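Local atomic coordinates of CDP-glucose 4,6-dehydratase (Salmonella enterica subsp. enterica serovar Typhi, PDB entry 1WVG), a protein that catalyses the NAD(+)-dependent dehydration of CDP-D-glucose to CDP-4-dehydro-6-deoxy-D-glucose, the second step towards CDP-3,6-dideoxy-D-mannose for the lipopolysaccharide O-antigen. Residues K4-G9 against V245-Y250; R213-N218 against D285-L290; P226-P231 against E299-K304; D277-L282 against E324-I329. One frame throughout, in Å; residues are numbered along the deposited sequence.

Contact 1 (K4-G9 against V245-Y250); sequences KNFWQG and VAQRLY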
# COMPACT_ATOMS: atom_id res chain seq x y z
N LYS A 4 -8.32 -32.76 22.99
CA LYS A 4 -9.29 -33.86 22.96
C LYS A 4 -10.32 -33.70 24.06
O LYS A 4 -11.49 -34.00 23.88
CB LYS A 4 -8.62 -35.23 23.15
CG LYS A 4 -7.47 -35.54 22.20
CD LYS A 4 -7.29 -37.03 21.84
CE LYS A 4 -6.74 -37.28 20.43
NZ LYS A 4 -7.67 -37.98 19.52
N ASN A 5 -9.86 -33.18 25.21
CA ASN A 5 -10.72 -32.97 26.37
C ASN A 5 -11.61 -31.77 26.21
O ASN A 5 -12.73 -31.72 26.75
CB ASN A 5 -9.94 -32.88 27.70
CG ASN A 5 -9.07 -34.10 27.98
OD1 ASN A 5 -7.83 -34.04 27.86
ND2 ASN A 5 -9.72 -35.20 28.37
N PHE A 6 -11.12 -30.79 25.46
CA PHE A 6 -11.95 -29.65 25.25
C PHE A 6 -13.15 -30.08 24.44
O PHE A 6 -14.25 -29.62 24.64
CB PHE A 6 -11.14 -28.60 24.46
CG PHE A 6 -12.06 -27.56 23.88
CD1 PHE A 6 -12.41 -26.43 24.61
CD2 PHE A 6 -12.59 -27.70 22.60
CE1 PHE A 6 -13.28 -25.46 24.09
CE2 PHE A 6 -13.43 -26.74 22.05
CZ PHE A 6 -13.78 -25.61 22.80
N TRP A 7 -12.89 -31.00 23.50
CA TRP A 7 -13.89 -31.50 22.56
C TRP A 7 -15.03 -32.36 23.07
O TRP A 7 -16.19 -32.30 22.64
CB TRP A 7 -13.20 -32.08 21.32
CG TRP A 7 -12.50 -30.94 20.63
CD1 TRP A 7 -11.19 -30.65 20.69
CD2 TRP A 7 -13.13 -29.89 19.89
NE1 TRP A 7 -10.94 -29.50 19.97
CE2 TRP A 7 -12.12 -29.00 19.48
CE3 TRP A 7 -14.45 -29.62 19.53
CZ2 TRP A 7 -12.41 -27.87 18.72
CZ3 TRP A 7 -14.75 -28.48 18.77
CH2 TRP A 7 -13.72 -27.62 18.37
N GLN A 8 -14.68 -33.18 24.03
CA GLN A 8 -15.63 -34.08 24.64
C GLN A 8 -16.98 -33.45 24.96
O GLN A 8 -17.08 -32.48 25.70
CB GLN A 8 -14.98 -34.57 25.94
CG GLN A 8 -14.18 -35.87 25.73
CD GLN A 8 -15.12 -37.01 25.39
OE1 GLN A 8 -14.72 -38.01 24.77
NE2 GLN A 8 -16.38 -36.87 25.80
N GLY A 9 -18.07 -34.00 24.44
CA GLY A 9 -19.40 -33.48 24.76
C GLY A 9 -19.82 -32.18 24.06
O GLY A 9 -21.01 -31.83 24.09
N VAL A 245 -8.16 -22.84 16.57
CA VAL A 245 -8.78 -21.54 16.75
C VAL A 245 -10.09 -21.68 17.42
O VAL A 245 -10.44 -20.82 18.22
CB VAL A 245 -8.88 -20.65 15.51
CG1 VAL A 245 -7.53 -20.52 14.82
CG2 VAL A 245 -9.84 -21.32 14.55
N ALA A 246 -10.82 -22.73 17.10
CA ALA A 246 -12.10 -22.84 17.78
C ALA A 246 -11.89 -22.92 19.30
O ALA A 246 -12.65 -22.36 20.10
CB ALA A 246 -12.85 -24.08 17.31
N GLN A 247 -10.86 -23.65 19.69
CA GLN A 247 -10.54 -23.78 21.09
C GLN A 247 -10.35 -22.40 21.75
O GLN A 247 -10.98 -22.03 22.74
CB GLN A 247 -9.27 -24.63 21.17
CG GLN A 247 -9.63 -26.13 21.09
CD GLN A 247 -8.46 -27.06 20.81
OE1 GLN A 247 -8.67 -28.20 20.35
NE2 GLN A 247 -7.23 -26.59 21.06
N ARG A 248 -9.46 -21.64 21.13
CA ARG A 248 -9.11 -20.29 21.56
C ARG A 248 -10.28 -19.35 21.54
O ARG A 248 -10.46 -18.57 22.46
CB ARG A 248 -8.00 -19.74 20.70
CG ARG A 248 -6.83 -20.70 20.86
CD ARG A 248 -6.17 -20.52 22.22
NE ARG A 248 -4.80 -20.08 22.01
CZ ARG A 248 -4.10 -19.27 22.79
NH1 ARG A 248 -4.59 -18.77 23.93
NH2 ARG A 248 -2.85 -18.95 22.41
N LEU A 249 -11.10 -19.44 20.51
CA LEU A 249 -12.27 -18.56 20.43
C LEU A 249 -13.24 -18.88 21.55
O LEU A 249 -13.98 -18.03 22.02
CB LEU A 249 -13.07 -18.68 19.10
CG LEU A 249 -12.43 -17.99 17.89
CD1 LEU A 249 -13.05 -18.55 16.59
CD2 LEU A 249 -12.66 -16.48 17.99
N TYR A 250 -13.24 -20.15 21.93
CA TYR A 250 -14.15 -20.60 22.98
C TYR A 250 -13.97 -19.82 24.26
O TYR A 250 -14.93 -19.34 24.89
CB TYR A 250 -14.00 -22.09 23.27
CG TYR A 250 -15.31 -22.62 23.77
CD1 TYR A 250 -16.23 -23.16 22.88
CD2 TYR A 250 -15.64 -22.59 25.13
CE1 TYR A 250 -17.46 -23.67 23.32
CE2 TYR A 250 -16.86 -23.09 25.59
CZ TYR A 250 -17.77 -23.63 24.68
OH TYR A 250 -18.99 -24.12 25.11
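F6, Q247 and W7 lose the most surface where the short N-terminal helix meets helix 236-251. The F6 ring is used on two sides. Q247 CG lies 3.7 Å from F6 CD2 and over one face of the ring, which makes a CH-pi contact. The rim of the same ring, at CE1 and CZ, points at the face of Y250 in a T-shaped pair: the centroids are 5.1 Å apart and the planes 81° from each other. With its CG anti to the backbone N (chi1 164°), F6 reaches across to the other helix.

W7 works through its indole edge. Its NE1 donates to Q247 OE1 at 2.6 Å, a short bond with an N-H...O angle of 153° that arrives in the amide plane on a lone pair. Further along that edge, W7 CH2 rests 3.8 Å from A246 CB. D3 N donates to the same Q247 OE1, while Q247 NE2 reaches S1 O, and the amide is thereby fixed at both ends. F6, W7 and Y250 also touch I83 and A246 touches F85, both on strand 83-86, so the contact packs two helices against the parallel sheet of the Rossmann fold.

Contact 2 (R213-N218 against D285-L290); sequences RSFENN and DDASWL
Between F215 and A287 the contact is apolar. A287 CB sits almost centrally over one face of the F215 ring, 3.6 Å from the centroid and only 11° off the ring normal, in a CH-pi contact. The methyl's distances to the six ring carbons span only half an ångström, F215 CE2 being the nearest at 3.6 Å. F215 has its CG anti to the carbonyl carbon (chi1 -74°), which swings the ring off the end of helix 207-216 and against the A287 methyl. W283 and V280 of helix 272-283 also meet this ring.

The polar approaches across the contact are looser, and none is a hydrogen bond. S288 O comes to the edge of the F215 ring, 3.6 Å from CE1. At the solvent-exposed end of the contact, N218 OD1 stays 3.8 Å from D286 OD2, with the amide and carboxylate planes 51° apart; both atoms are acceptors, so this is proximity without a bond. S288 OG instead bonds to Q220 NE2.

Backbone bonding next to the contact gives it its place. S288 and L290 bond to V221, and L290 also to I223, in the small two-stranded parallel sheet formed by strands 221-223 and 289-291. The F215-A287 packing thus joins the end of helix 207-216 to the turn that leads into this sheet, at the surface of the substrate-binding side of an extended short-chain dehydrogenase/reductase.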
# COMPACT_ATOMS: atom_id res chain seq x y z
N ARG A 213 -7.12 -40.85 -10.30
CA ARG A 213 -8.09 -41.49 -11.16
C ARG A 213 -7.42 -42.09 -12.40
O ARG A 213 -7.73 -43.22 -12.77
CB ARG A 213 -9.20 -40.50 -11.51
CG ARG A 213 -10.29 -41.06 -12.43
CD ARG A 213 -9.88 -41.04 -13.90
NE ARG A 213 -10.61 -42.00 -14.75
CZ ARG A 213 -10.09 -42.66 -15.79
NH1 ARG A 213 -8.81 -42.53 -16.18
NH2 ARG A 213 -10.88 -43.50 -16.46
N SER A 214 -6.52 -41.32 -13.03
CA SER A 214 -5.77 -41.75 -14.21
C SER A 214 -4.86 -42.90 -13.85
O SER A 214 -4.83 -43.94 -14.50
CB SER A 214 -4.89 -40.64 -14.71
OG SER A 214 -5.72 -39.52 -15.00
N PHE A 215 -4.12 -42.71 -12.79
CA PHE A 215 -3.24 -43.78 -12.41
C PHE A 215 -3.96 -45.09 -12.23
O PHE A 215 -3.55 -46.15 -12.72
CB PHE A 215 -2.47 -43.42 -11.14
CG PHE A 215 -1.39 -42.41 -11.48
CD1 PHE A 215 -1.37 -41.78 -12.72
CD2 PHE A 215 -0.41 -42.08 -10.54
CE1 PHE A 215 -0.40 -40.82 -13.05
CE2 PHE A 215 0.57 -41.13 -10.86
CZ PHE A 215 0.58 -40.50 -12.11
N GLU A 216 -5.02 -44.99 -11.46
CA GLU A 216 -5.87 -46.10 -11.11
C GLU A 216 -6.23 -46.93 -12.32
O GLU A 216 -6.09 -48.15 -12.30
CB GLU A 216 -7.18 -45.50 -10.59
CG GLU A 216 -7.49 -45.76 -9.12
CD GLU A 216 -8.97 -45.59 -8.91
OE1 GLU A 216 -9.55 -44.51 -9.10
OE2 GLU A 216 -9.57 -46.72 -8.58
N ASN A 217 -6.73 -46.21 -13.33
CA ASN A 217 -7.18 -46.73 -14.61
C ASN A 217 -6.10 -46.73 -15.64
O ASN A 217 -6.37 -46.39 -16.78
CB ASN A 217 -8.36 -45.93 -15.20
CG ASN A 217 -9.60 -46.03 -14.32
OD1 ASN A 217 -9.73 -46.94 -13.49
ND2 ASN A 217 -10.51 -45.09 -14.48
N ASN A 218 -4.91 -47.11 -15.23
CA ASN A 218 -3.74 -47.18 -16.09
C ASN A 218 -3.76 -46.24 -17.28
O ASN A 218 -3.45 -46.65 -18.40
CB ASN A 218 -3.32 -48.61 -16.47
CG ASN A 218 -3.20 -49.49 -15.24
OD1 ASN A 218 -2.13 -49.52 -14.57
ND2 ASN A 218 -4.32 -50.17 -14.92
N ASP A 285 4.18 -48.50 -11.44
CA ASP A 285 3.44 -49.30 -12.41
C ASP A 285 2.87 -48.58 -13.63
O ASP A 285 1.63 -48.49 -13.83
CB ASP A 285 2.33 -50.15 -11.77
CG ASP A 285 2.65 -50.64 -10.38
OD1 ASP A 285 3.53 -51.48 -10.14
OD2 ASP A 285 1.88 -50.09 -9.47
N ASP A 286 3.81 -48.11 -14.45
CA ASP A 286 3.49 -47.44 -15.70
C ASP A 286 3.11 -45.97 -15.61
O ASP A 286 3.14 -45.27 -16.65
CB ASP A 286 2.35 -48.13 -16.51
CG ASP A 286 2.23 -49.65 -16.48
OD1 ASP A 286 3.18 -50.40 -16.31
OD2 ASP A 286 0.99 -50.03 -16.72
N ALA A 287 2.71 -45.52 -14.41
CA ALA A 287 2.28 -44.14 -14.20
C ALA A 287 2.97 -43.12 -15.12
O ALA A 287 4.19 -43.15 -15.30
CB ALA A 287 2.23 -43.73 -12.73
N SER A 288 2.17 -42.23 -15.72
CA SER A 288 2.69 -41.22 -16.63
C SER A 288 1.77 -40.02 -16.72
O SER A 288 0.58 -40.02 -16.41
CB SER A 288 2.96 -41.79 -18.02
OG SER A 288 3.22 -40.76 -18.93
N TRP A 289 2.29 -38.93 -17.18
CA TRP A 289 1.37 -37.83 -17.29
C TRP A 289 1.49 -37.21 -18.65
O TRP A 289 2.37 -37.53 -19.46
CB TRP A 289 1.46 -36.80 -16.14
CG TRP A 289 2.79 -36.14 -16.00
CD1 TRP A 289 3.88 -36.54 -15.29
CD2 TRP A 289 3.16 -34.91 -16.61
NE1 TRP A 289 4.92 -35.64 -15.42
CE2 TRP A 289 4.48 -34.62 -16.22
CE3 TRP A 289 2.44 -34.01 -17.44
CZ2 TRP A 289 5.13 -33.46 -16.66
CZ3 TRP A 289 3.07 -32.85 -17.85
CH2 TRP A 289 4.41 -32.59 -17.47
N LEU A 290 0.61 -36.31 -18.92
CA LEU A 290 0.74 -35.79 -20.22
C LEU A 290 0.27 -34.36 -20.27
O LEU A 290 -0.70 -33.98 -19.61
CB LEU A 290 -0.05 -36.73 -21.16
CG LEU A 290 -0.78 -35.98 -22.26
CD1 LEU A 290 0.09 -35.90 -23.50
CD2 LEU A 290 -2.09 -36.68 -22.59

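Contact 3 (P226-P231 against E299-K304); sequences PYSIRP and EAHYLK. With CXY (cytidine-5'-diphospho-beta-D-xylose), chain D.
A300 O is gripped by both terminal nitrogens of R230, NH1 and NH2, each at 2.9 Å and each with the oxygen close to the guanidinium plane. Water 1 donates to this oxygen as well. The two loops line the CDP-sugar site of an extended short-chain dehydrogenase/reductase, here occupied by CDP-xylose. R230 NH1 also donates to I229 O at 2.9 Å, from above the carbonyl plane. These bonds fix the rotation of the guanidinium, and the bend at chi2 (-56°) helps turn NE towards the ligand, where it donates to CXY O1B at 3.0 Å with an N-H...O angle of 164°. CXY O3D lies over one guanidinium face.

One sound backbone bond joins the loops: I229 N donates to H301 O at 2.9 Å and 171°; the return bond from L303 N to I229 O is weak. I229 CD1 packs 3.6 Å from Y302 CD2.

E299 OE2, which is salt-bridged to R224, accepts a weak hydrogen bond from CXY O2D. Water 2 couples both side chains to the diphosphate: it accepts from R230 NH2 and donates to E299 OE1 and CXY O2B, the last two at 2.5 Å.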
# COMPACT_ATOMS: atom_id res chain seq x y z
N PRO A 226 1.66 -27.00 -15.50
CA PRO A 226 2.82 -27.58 -14.85
C PRO A 226 3.64 -26.68 -13.98
O PRO A 226 4.29 -27.12 -13.02
CB PRO A 226 3.73 -28.12 -15.97
CG PRO A 226 3.08 -27.72 -17.27
CD PRO A 226 1.73 -27.09 -16.98
N TYR A 227 3.64 -25.41 -14.34
CA TYR A 227 4.41 -24.48 -13.55
C TYR A 227 3.59 -23.66 -12.56
O TYR A 227 4.04 -22.67 -11.99
CB TYR A 227 5.24 -23.57 -14.45
CG TYR A 227 5.89 -24.33 -15.55
CD1 TYR A 227 5.41 -24.24 -16.86
CD2 TYR A 227 7.01 -25.13 -15.30
CE1 TYR A 227 6.03 -24.94 -17.90
CE2 TYR A 227 7.63 -25.83 -16.34
CZ TYR A 227 7.14 -25.73 -17.64
OH TYR A 227 7.75 -26.42 -18.67
N SER A 228 2.34 -24.04 -12.35
CA SER A 228 1.65 -23.25 -11.39
C SER A 228 2.11 -23.71 -10.01
O SER A 228 2.61 -24.84 -9.83
CB SER A 228 0.15 -23.37 -11.56
OG SER A 228 -0.23 -22.68 -12.73
N ILE A 229 1.92 -22.80 -9.07
CA ILE A 229 2.24 -23.02 -7.69
C ILE A 229 1.00 -22.82 -6.82
O ILE A 229 0.22 -21.89 -7.07
CB ILE A 229 3.27 -21.97 -7.32
CG1 ILE A 229 4.56 -22.40 -7.99
CG2 ILE A 229 3.40 -21.98 -5.79
CD1 ILE A 229 5.62 -21.31 -7.95
N ARG A 230 0.86 -23.66 -5.79
CA ARG A 230 -0.24 -23.61 -4.82
C ARG A 230 0.33 -23.93 -3.46
O ARG A 230 1.40 -24.55 -3.37
CB ARG A 230 -1.26 -24.71 -5.12
CG ARG A 230 -2.10 -24.45 -6.37
CD ARG A 230 -2.82 -23.11 -6.28
NE ARG A 230 -3.72 -22.86 -7.37
CZ ARG A 230 -3.39 -22.17 -8.43
NH1 ARG A 230 -2.18 -21.64 -8.59
NH2 ARG A 230 -4.31 -21.99 -9.36
N PRO A 231 -0.38 -23.58 -2.40
CA PRO A 231 0.11 -23.87 -1.07
C PRO A 231 -0.30 -25.27 -0.66
O PRO A 231 -1.10 -25.45 0.25
CB PRO A 231 -0.55 -22.84 -0.10
CG PRO A 231 -1.46 -21.96 -0.95
CD PRO A 231 -1.43 -22.52 -2.38
N GLU A 299 -7.09 -19.30 -14.63
CA GLU A 299 -6.69 -19.79 -13.33
C GLU A 299 -5.40 -19.07 -12.95
O GLU A 299 -4.58 -18.78 -13.81
CB GLU A 299 -6.38 -21.29 -13.35
CG GLU A 299 -7.59 -22.24 -13.22
CD GLU A 299 -7.19 -23.66 -12.92
OE1 GLU A 299 -6.88 -24.08 -11.80
OE2 GLU A 299 -7.16 -24.41 -14.00
N ALA A 300 -5.21 -18.82 -11.65
CA ALA A 300 -4.01 -18.15 -11.15
C ALA A 300 -2.79 -19.02 -11.29
O ALA A 300 -2.82 -20.21 -11.04
CB ALA A 300 -4.13 -17.90 -9.65
N HIS A 301 -1.68 -18.38 -11.63
CA HIS A 301 -0.43 -19.12 -11.73
C HIS A 301 0.21 -19.32 -10.34
O HIS A 301 0.55 -20.42 -9.91
CB HIS A 301 0.55 -18.29 -12.58
CG HIS A 301 -0.03 -18.07 -13.93
ND1 HIS A 301 -0.78 -19.07 -14.56
CD2 HIS A 301 0.01 -16.99 -14.75
CE1 HIS A 301 -1.16 -18.58 -15.74
NE2 HIS A 301 -0.71 -17.33 -15.88
N TYR A 302 0.41 -18.21 -9.64
CA TYR A 302 1.06 -18.31 -8.35
C TYR A 302 0.15 -17.97 -7.24
O TYR A 302 -0.53 -16.94 -7.29
CB TYR A 302 2.20 -17.32 -8.17
CG TYR A 302 3.20 -17.45 -9.26
CD1 TYR A 302 3.55 -16.32 -9.99
CD2 TYR A 302 3.76 -18.68 -9.57
CE1 TYR A 302 4.48 -16.40 -11.03
CE2 TYR A 302 4.68 -18.78 -10.62
CZ TYR A 302 5.04 -17.64 -11.34
OH TYR A 302 5.94 -17.71 -12.37
N LEU A 303 0.22 -18.84 -6.23
CA LEU A 303 -0.53 -18.67 -5.00
C LEU A 303 0.22 -19.21 -3.77
O LEU A 303 0.40 -20.41 -3.65
CB LEU A 303 -1.98 -19.21 -5.08
CG LEU A 303 -2.76 -19.00 -3.78
CD1 LEU A 303 -2.71 -17.52 -3.43
CD2 LEU A 303 -4.21 -19.45 -3.96
N LYS A 304 0.65 -18.30 -2.85
CA LYS A 304 1.34 -18.71 -1.62
C LYS A 304 0.69 -17.95 -0.47
O LYS A 304 0.12 -16.87 -0.66
CB LYS A 304 2.82 -18.37 -1.62
CG LYS A 304 3.63 -19.28 -2.53
CD LYS A 304 5.12 -19.27 -2.24
CE LYS A 304 5.70 -17.88 -2.09
NZ LYS A 304 7.17 -17.93 -2.06
O1B CXY D . -6.27 -24.25 -6.76
PB CXY D . -7.61 -24.88 -7.10
O2B CXY D . -8.24 -24.35 -8.37
O1' CXY D . -8.64 -24.68 -5.84
O3A CXY D . -7.12 -26.35 -7.15
PA CXY D . -6.95 -27.41 -8.39
O1A CXY D . -6.52 -28.68 -7.75
O2A CXY D . -8.20 -27.51 -9.18
O5D CXY D . -5.82 -26.69 -9.26
C5D CXY D . -4.47 -26.75 -8.79
C4D CXY D . -3.55 -26.36 -9.92
O4D CXY D . -3.28 -27.55 -10.69
C3D CXY D . -4.03 -25.28 -10.89
O3D CXY D . -2.98 -24.39 -11.42
C2D CXY D . -4.63 -26.20 -11.97
O2D CXY D . -4.69 -25.48 -13.20
C1D CXY D . -3.56 -27.27 -12.03
N1 CXY D . -4.01 -28.51 -12.67
C6 CXY D . -5.06 -29.24 -12.13
C5 CXY D . -5.49 -30.36 -12.65
C4 CXY D . -4.90 -30.90 -13.83
N3 CXY D . -3.83 -30.13 -14.32
C2 CXY D . -3.35 -28.94 -13.80
N4 CXY D . -5.25 -31.92 -14.40
O2 CXY D . -2.41 -28.31 -14.31
C1' CXY D . -8.52 -25.69 -4.85
C2' CXY D . -9.92 -25.98 -4.38
C3' CXY D . -10.47 -24.69 -3.80
C4' CXY D . -9.59 -24.22 -2.64
C5' CXY D . -8.15 -24.07 -3.11
O2' CXY D . -10.78 -26.39 -5.47
O3' CXY D . -11.78 -24.93 -3.26
O4' CXY D . -10.09 -22.99 -2.11
O5' CXY D . -7.68 -25.28 -3.72
O HOH W 1 -2.75 -22.52 -12.92
O HOH W 2 -7.09 -22.63 -9.76

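Contact 4 (D277-L282 against E324-I329); sequences DKMVTL and ETLSRI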
# COMPACT_ATOMS: atom_id res chain seq x y z
N ASP A 277 5.26 -35.27 -10.99
CA ASP A 277 6.45 -36.09 -11.15
C ASP A 277 6.65 -37.01 -9.95
O ASP A 277 7.00 -38.21 -10.01
CB ASP A 277 7.68 -35.20 -11.42
CG ASP A 277 7.86 -34.84 -12.87
OD1 ASP A 277 7.20 -35.32 -13.77
OD2 ASP A 277 8.76 -33.93 -13.07
N LYS A 278 6.43 -36.43 -8.80
CA LYS A 278 6.61 -37.20 -7.58
C LYS A 278 5.60 -38.36 -7.44
O LYS A 278 5.90 -39.52 -7.06
CB LYS A 278 6.60 -36.24 -6.39
CG LYS A 278 7.11 -36.91 -5.12
CD LYS A 278 8.46 -37.61 -5.29
CE LYS A 278 9.54 -37.11 -4.34
NZ LYS A 278 10.84 -36.87 -4.99
N MET A 279 4.36 -37.97 -7.75
CA MET A 279 3.23 -38.86 -7.72
C MET A 279 3.50 -40.06 -8.66
O MET A 279 3.35 -41.23 -8.27
CB MET A 279 1.95 -38.06 -8.08
CG MET A 279 1.44 -37.19 -6.91
SD MET A 279 0.94 -38.21 -5.47
CE MET A 279 -0.79 -38.52 -5.96
N VAL A 280 3.97 -39.77 -9.89
CA VAL A 280 4.32 -40.80 -10.88
C VAL A 280 5.24 -41.82 -10.22
O VAL A 280 5.07 -43.04 -10.22
CB VAL A 280 5.01 -40.16 -12.10
CG1 VAL A 280 5.95 -41.15 -12.80
CG2 VAL A 280 4.01 -39.50 -13.08
N THR A 281 6.24 -41.25 -9.59
CA THR A 281 7.22 -42.02 -8.89
C THR A 281 6.63 -42.84 -7.74
O THR A 281 6.95 -44.01 -7.58
CB THR A 281 8.24 -41.01 -8.38
OG1 THR A 281 9.05 -40.60 -9.46
CG2 THR A 281 9.05 -41.61 -7.24
N LEU A 282 5.79 -42.19 -6.94
CA LEU A 282 5.16 -42.80 -5.80
C LEU A 282 4.27 -43.95 -6.21
O LEU A 282 4.21 -44.97 -5.54
CB LEU A 282 4.30 -41.71 -5.18
CG LEU A 282 5.15 -40.87 -4.26
CD1 LEU A 282 4.26 -39.91 -3.48
CD2 LEU A 282 5.83 -41.80 -3.26
N GLU A 324 5.98 -36.33 2.36
CA GLU A 324 5.38 -37.26 3.29
C GLU A 324 3.90 -37.31 2.98
O GLU A 324 3.26 -38.37 2.84
CB GLU A 324 5.64 -36.78 4.72
CG GLU A 324 4.41 -36.92 5.62
CD GLU A 324 4.39 -38.23 6.34
OE1 GLU A 324 4.09 -39.29 5.79
OE2 GLU A 324 4.72 -38.12 7.61
N THR A 325 3.38 -36.11 2.83
CA THR A 325 2.01 -35.96 2.49
C THR A 325 1.69 -36.79 1.22
O THR A 325 0.85 -37.68 1.25
CB THR A 325 1.73 -34.45 2.44
OG1 THR A 325 1.65 -33.99 3.79
CG2 THR A 325 0.45 -34.14 1.66
N LEU A 326 2.39 -36.56 0.09
CA LEU A 326 2.15 -37.31 -1.13
C LEU A 326 2.23 -38.81 -0.91
O LEU A 326 1.47 -39.63 -1.43
CB LEU A 326 3.15 -36.85 -2.20
CG LEU A 326 2.81 -35.46 -2.71
CD1 LEU A 326 3.75 -35.12 -3.85
CD2 LEU A 326 1.36 -35.39 -3.19
N SER A 327 3.17 -39.18 -0.09
CA SER A 327 3.32 -40.58 0.17
C SER A 327 2.09 -41.18 0.83
O SER A 327 1.60 -42.24 0.44
CB SER A 327 4.56 -40.80 0.98
OG SER A 327 4.49 -42.13 1.45
N ARG A 328 1.57 -40.47 1.83
CA ARG A 328 0.40 -40.87 2.56
C ARG A 328 -0.84 -40.91 1.70
O ARG A 328 -1.68 -41.78 1.91
CB ARG A 328 0.14 -39.96 3.74
CG ARG A 328 1.02 -40.30 4.92
CD ARG A 328 1.01 -39.21 5.99
NE ARG A 328 1.74 -39.56 7.23
CZ ARG A 328 1.35 -40.49 8.14
NH1 ARG A 328 0.24 -41.21 8.01
NH2 ARG A 328 2.10 -40.70 9.22
N ILE A 329 -0.98 -39.99 0.75
CA ILE A 329 -2.16 -40.00 -0.13
C ILE A 329 -2.21 -41.28 -0.97
O ILE A 329 -3.28 -41.85 -1.24
CB ILE A 329 -2.10 -38.84 -1.11
CG1 ILE A 329 -2.36 -37.57 -0.35
CG2 ILE A 329 -3.12 -38.90 -2.23
CD1 ILE A 329 -2.26 -36.37 -1.28
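This is apolar helix-on-helix packing in the part of the chain after the last strand of the large sheet, between helix 272-283 and helix 322-337. The axes of the two short segments approach to 10.0 Å and cross at -46°. No hydrogen bond links the segments, and 233 Å² is buried between them.

L326 buries more surface than any other residue here, and its separate atoms meet three residues of the partner helix. Its CD2 branch touches the sulfur of M279, SD, at 3.7 Å, the two side chains crossing at about a right angle. The other branch, CD1, lies 4.0 Å from K278 CB and as far from CG, the aliphatic start of a chain that then turns off from the partner helix. L326 CB receives L282 CD1 at 3.5 Å. The same methyl also presses on the backbone of the opposite helix, 3.5 Å from L326 C and 3.6 Å from S327 N.

M279 is bent at chi2 (-63°) and again at chi3, a curl that brings SD over L326 and leaves CE 4.4 Å from I329 CG2, a looser touch. The two helices belong to the C-terminal, substrate-binding portion of the extended short-chain dehydrogenase/reductase fold, and a third helix, 207-216, closes on the pair: I208 meets M279 and L326, and L212 meets I329. L326 and I329 also rest on I197 of strand 187-197, which ties this group to the Rossmann sheet.

In the fold
Contact 1 lies on the opposite side of the chain's centre from contacts 2 and 3, its centre 42 Å and 34 Å from theirs; it joins the N-terminal helix to helix 236-251 beside the Rossmann sheet. Contacts 2 and 4 are neighbours, with centres 13 Å apart: V280 of helix 272-283 packs on W289, and W289 NE1 probably bonds to D277 OD1. Contact 3, 23 Å from contact 2 and 19 Å from contact 4 by centres, touches neither. Contacts 2, 3 and 4 interleave along the chain; contact 1 also crosses contacts 2 and 3 but closes before contact 4 opens. Contacts 2, 3 and 4 thus gather separated segments in what is probably the substrate-binding part, with contact 3 on the nucleotide sugar.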